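Long-range contacts in unconventional myosin IB (Entamoeba histolytica, PDB 5XGG), which probably works as a class I, actin-based motor whose C-terminal SH3 domain is expected to bind proline-rich partners: residues 11-16 / 49-54; 27-32 / 41-46. All blocks are in the same frame, centred on the assembly; numbering follows the deposited sequence.

Contact 1: 11-16 / 49-54; sequences YPYTAA and WIPNNY
With chi1 at -175°, Tyr13 swings its ring away from its own backbone N, over Pro51; at -77° the Tyr54 ring lies beside its backbone N. The two side chains cross at about a right angle. Tyr11 and Tyr13 belong to ALYPY, the counterpart here of the SH3 ALYDY motif, and Pro51 and Tyr54 to the PNNY segment; aromatic side chains of these segments typically line the groove for polyproline peptides, and the cluster is consistent with that role here. The Tyr54 ring stands between the other two tyrosines, each of which directs an edge at a different face of it. From one side Tyr13 makes a T-shaped contact, with ring centroids 5.1 Å apart. Its CD1 lies over the rim rather than the middle of the Tyr54 ring, 3.7 Å from Tyr54 CE2. Tyr11 approaches the other face in a longer edge-to-face pair, centroids 6.0 Å apart and planes at 83°, while its CB packs 4.0 Å from Tyr54 CD2. Pro51 lies over the centre of a face of Tyr13: its CG is 3.9 Å from the ring centroid in a CH-pi contact, and CD covers the CD2 side. Both Tyr13 and Pro51 also touch Trp38, and the Tyr13 hydroxyl is hydrogen-bonded to Glu20, which would help fix the ring's rotation. The short 3-10 turn is closed by Tyr54 N bonding to Pro51 O. Around the tyrosine rings, backbone carbonyls meet edges: Asn53 O faces CE2 of Tyr11 at 3.8 Å, and Pro12 O lies in the plane of the Tyr54 ring, 3.4 Å from its CE2.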
# COMPACT_ATOMS: atom_id res chain seq x y z
N TYR A 11 -5.34 -2.54 8.96
CA TYR A 11 -6.36 -1.67 9.60
C TYR A 11 -6.78 -0.62 8.54
O TYR A 11 -5.99 -0.35 7.57
CB TYR A 11 -5.73 -0.96 10.77
CG TYR A 11 -4.74 -1.79 11.49
CD1 TYR A 11 -5.17 -2.87 12.35
CD2 TYR A 11 -3.33 -1.55 11.37
CE1 TYR A 11 -4.21 -3.70 12.96
CE2 TYR A 11 -2.42 -2.35 11.99
CZ TYR A 11 -2.86 -3.43 12.77
OH TYR A 11 -1.88 -4.25 13.35
N PRO A 12 -7.98 -0.01 8.67
CA PRO A 12 -8.33 1.02 7.76
C PRO A 12 -7.54 2.29 8.07
O PRO A 12 -7.07 2.45 9.14
CB PRO A 12 -9.86 1.24 8.05
CG PRO A 12 -9.99 1.01 9.46
CD PRO A 12 -9.01 -0.12 9.75
N TYR A 13 -7.48 3.18 7.11
CA TYR A 13 -6.78 4.47 7.27
C TYR A 13 -7.55 5.51 6.52
O TYR A 13 -7.90 5.29 5.36
CB TYR A 13 -5.36 4.38 6.73
CG TYR A 13 -4.55 5.65 6.97
CD1 TYR A 13 -4.21 6.04 8.25
CD2 TYR A 13 -4.24 6.52 5.92
CE1 TYR A 13 -3.59 7.24 8.46
CE2 TYR A 13 -3.57 7.69 6.13
CZ TYR A 13 -3.26 8.06 7.39
OH TYR A 13 -2.61 9.26 7.71
N THR A 14 -7.76 6.67 7.15
CA THR A 14 -8.29 7.85 6.48
C THR A 14 -7.23 8.86 6.24
O THR A 14 -6.57 9.32 7.16
CB THR A 14 -9.40 8.52 7.33
OG1 THR A 14 -10.42 7.56 7.51
CG2 THR A 14 -9.96 9.69 6.65
N ALA A 15 -7.00 9.17 4.99
CA ALA A 15 -6.05 10.18 4.60
C ALA A 15 -6.20 11.47 5.37
O ALA A 15 -7.34 11.96 5.52
CB ALA A 15 -6.18 10.45 3.12
N ALA A 16 -5.07 12.02 5.78
CA ALA A 16 -5.07 13.25 6.57
C ALA A 16 -5.00 14.48 5.65
O ALA A 16 -5.13 15.59 6.14
CB ALA A 16 -3.91 13.28 7.54
N TRP A 49 0.22 8.68 -0.40
CA TRP A 49 1.01 8.09 0.64
C TRP A 49 0.13 7.36 1.66
O TRP A 49 -0.91 7.83 2.08
CB TRP A 49 1.84 9.17 1.39
CG TRP A 49 2.79 9.86 0.54
CD1 TRP A 49 2.62 11.09 -0.02
CD2 TRP A 49 4.06 9.36 0.05
NE1 TRP A 49 3.73 11.41 -0.80
CE2 TRP A 49 4.63 10.39 -0.76
CE3 TRP A 49 4.78 8.18 0.25
CZ2 TRP A 49 5.84 10.20 -1.44
CZ3 TRP A 49 6.04 8.03 -0.30
CH2 TRP A 49 6.57 9.03 -1.19
N ILE A 50 0.70 6.25 2.11
CA ILE A 50 0.13 5.41 3.16
C ILE A 50 1.18 5.13 4.22
O ILE A 50 2.36 5.02 3.97
CB ILE A 50 -0.40 4.10 2.60
CG1 ILE A 50 0.73 3.11 2.09
CG2 ILE A 50 -1.39 4.30 1.49
CD1 ILE A 50 0.19 1.74 1.66
N PRO A 51 0.75 5.02 5.48
CA PRO A 51 1.64 4.59 6.56
C PRO A 51 1.95 3.11 6.49
O PRO A 51 1.01 2.29 6.46
CB PRO A 51 0.79 4.90 7.81
CG PRO A 51 -0.59 4.85 7.33
CD PRO A 51 -0.61 5.25 5.91
N ASN A 52 3.25 2.76 6.36
CA ASN A 52 3.60 1.38 6.16
C ASN A 52 3.28 0.47 7.33
O ASN A 52 3.15 -0.68 7.14
CB ASN A 52 5.06 1.24 5.68
CG ASN A 52 6.11 1.51 6.78
OD1 ASN A 52 5.88 1.30 7.94
ND2 ASN A 52 7.30 1.92 6.37
N ASN A 53 3.12 1.02 8.56
CA ASN A 53 2.74 0.20 9.69
C ASN A 53 1.25 -0.10 9.77
O ASN A 53 0.84 -0.78 10.74
CB ASN A 53 3.29 0.82 10.96
CG ASN A 53 2.74 2.23 11.28
OD1 ASN A 53 1.94 2.77 10.57
ND2 ASN A 53 3.28 2.84 12.35
N TYR A 54 0.47 0.25 8.71
CA TYR A 54 -0.93 -0.17 8.55
C TYR A 54 -1.10 -1.35 7.68
O TYR A 54 -2.18 -1.88 7.54
CB TYR A 54 -1.87 0.96 8.11
CG TYR A 54 -2.27 1.91 9.17
CD1 TYR A 54 -1.32 2.67 9.87
CD2 TYR A 54 -3.62 2.19 9.42
CE1 TYR A 54 -1.74 3.60 10.82
CE2 TYR A 54 -4.03 3.05 10.44
CZ TYR A 54 -3.09 3.80 11.08
OH TYR A 54 -3.52 4.72 12.01

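Contact 2: 27-32 / 41-46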
# COMPACT_ATOMS: atom_id res chain seq x y z
N ASP A 27 -7.66 -4.27 1.78
CA ASP A 27 -7.31 -3.68 0.50
C ASP A 27 -5.94 -4.09 0.13
O ASP A 27 -5.03 -4.08 0.97
CB ASP A 27 -7.44 -2.18 0.48
CG ASP A 27 -8.88 -1.67 0.39
OD1 ASP A 27 -9.85 -2.46 0.13
OD2 ASP A 27 -9.10 -0.46 0.56
N ILE A 28 -5.76 -4.42 -1.18
CA ILE A 28 -4.46 -4.80 -1.77
C ILE A 28 -3.94 -3.59 -2.53
O ILE A 28 -4.59 -3.13 -3.49
CB ILE A 28 -4.52 -6.03 -2.76
CG1 ILE A 28 -5.25 -7.24 -2.12
CG2 ILE A 28 -3.16 -6.38 -3.30
CD1 ILE A 28 -4.70 -7.68 -0.87
N ILE A 29 -2.90 -3.00 -2.00
CA ILE A 29 -2.31 -1.74 -2.46
C ILE A 29 -0.95 -2.03 -3.12
O ILE A 29 -0.11 -2.73 -2.57
CB ILE A 29 -2.19 -0.74 -1.26
CG1 ILE A 29 -3.54 -0.64 -0.62
CG2 ILE A 29 -1.63 0.57 -1.75
CD1 ILE A 29 -3.47 0.10 0.70
N THR A 30 -0.76 -1.48 -4.34
CA THR A 30 0.51 -1.57 -5.06
C THR A 30 1.45 -0.45 -4.66
O THR A 30 1.05 0.69 -4.57
CB THR A 30 0.16 -1.54 -6.56
OG1 THR A 30 -0.70 -2.68 -6.87
CG2 THR A 30 1.47 -1.65 -7.37
N ILE A 31 2.74 -0.73 -4.45
CA ILE A 31 3.70 0.23 -3.92
C ILE A 31 4.57 0.76 -5.05
O ILE A 31 5.22 -0.01 -5.76
CB ILE A 31 4.56 -0.39 -2.79
CG1 ILE A 31 3.61 -0.95 -1.74
CG2 ILE A 31 5.51 0.68 -2.27
CD1 ILE A 31 2.65 0.04 -1.06
N LEU A 32 4.55 2.08 -5.22
CA LEU A 32 5.26 2.75 -6.31
C LEU A 32 6.62 3.33 -5.84
O LEU A 32 7.53 3.58 -6.67
CB LEU A 32 4.35 3.86 -6.87
CG LEU A 32 3.02 3.50 -7.40
CD1 LEU A 32 2.35 4.79 -7.86
CD2 LEU A 32 3.10 2.39 -8.45
N GLY A 41 1.29 4.43 -2.35
CA GLY A 41 0.42 3.35 -2.79
C GLY A 41 -0.45 3.73 -3.94
O GLY A 41 -0.69 4.94 -4.17
N GLU A 42 -0.92 2.71 -4.64
CA GLU A 42 -1.85 2.81 -5.71
C GLU A 42 -2.94 1.81 -5.51
O GLU A 42 -2.64 0.65 -5.34
CB GLU A 42 -1.05 2.51 -6.96
CG GLU A 42 -1.81 2.72 -8.22
CD GLU A 42 -2.86 1.74 -8.51
OE1 GLU A 42 -2.69 0.53 -8.31
OE2 GLU A 42 -3.92 2.22 -9.00
N LEU A 43 -4.20 2.28 -5.58
CA LEU A 43 -5.35 1.48 -5.30
C LEU A 43 -6.52 2.04 -6.14
O LEU A 43 -6.79 3.18 -6.08
CB LEU A 43 -5.71 1.58 -3.83
CG LEU A 43 -6.97 0.89 -3.35
CD1 LEU A 43 -6.79 -0.60 -3.45
CD2 LEU A 43 -7.11 1.29 -1.90
N ASN A 44 -7.12 1.20 -6.96
CA ASN A 44 -8.30 1.56 -7.75
C ASN A 44 -8.08 2.88 -8.55
O ASN A 44 -8.95 3.71 -8.59
CB ASN A 44 -9.48 1.73 -6.81
CG ASN A 44 -9.86 0.43 -6.09
OD1 ASN A 44 -9.69 -0.69 -6.61
ND2 ASN A 44 -10.34 0.59 -4.85
N GLY A 45 -6.88 3.08 -9.09
CA GLY A 45 -6.60 4.21 -9.89
C GLY A 45 -6.33 5.47 -9.15
O GLY A 45 -6.20 6.55 -9.80
N GLN A 46 -6.18 5.37 -7.84
CA GLN A 46 -5.76 6.53 -7.04
C GLN A 46 -4.38 6.29 -6.43
O GLN A 46 -4.06 5.16 -6.11
CB GLN A 46 -6.77 6.82 -5.94
CG GLN A 46 -8.14 7.19 -6.42
CD GLN A 46 -8.94 7.84 -5.30
OE1 GLN A 46 -8.47 8.79 -4.62
NE2 GLN A 46 -10.17 7.42 -5.14
O HOH W 1 -3.42 -2.40 -6.09
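Antiparallel strand pairing joins 27-32 to 41-46 in the hairpin of strands 28-35 and 38-43, at the middle of the SH3 sheet. Thr30 and Glu42 form the hydrogen-bonded pair, Thr30 N reaching Glu42 O at 3.0 Å and Glu42 N reaching Thr30 O at 2.8 Å. Thr30 O also receives a CA-H contact from Gly41, while Ile29 CG2 lies 3.6 Å from Gly41 CA on the face that carries Ile29 and Ile31. On the face of Thr30 and Glu42 these two side chains run side by side. A bend at chi2 (-72°) folds the Glu42 chain so that OE1 comes beside Thr30 CB, and OE2 accepts a bond from Gly45 N at 3.1 Å, bracing the type I' turn. One water donates to Ile28 O and Glu42 O and accepts from Thr30 OG1, bridging the strands where they begin to part. There Leu43 sets CD1 3.4 Å from Ile28 O and CD2 3.6 Å from Asp27 OD2; the other oxygen, Asp27 OD1, forms a salt bridge with Lys24. Strand 6-9 continues the sheet beyond 28-35, and strand 46-51 flanks 38-43 on its other side.

Contact 2 is nested along the chain inside the loop closed by contact 1, the segments following in the order 11-16, 27-32, 41-46, 49-54. Their centres lie 12 Å apart within one SH3 domain. Strand 46-51, which enters contact 1, is the sheet neighbour of strand 38-43 in contact 2, and the type I' turn connects the two. They meet in the hydrophobic interior, where Ile50 CD1 lies 4.0 Å from both Ile29 CG2 and Ile31 CD1. The hairpin is continued edge to edge by strand 46-51, which leads into the aromatic surface, so the strand that leads to the probable ligand groove also contributes Ile50 to the core.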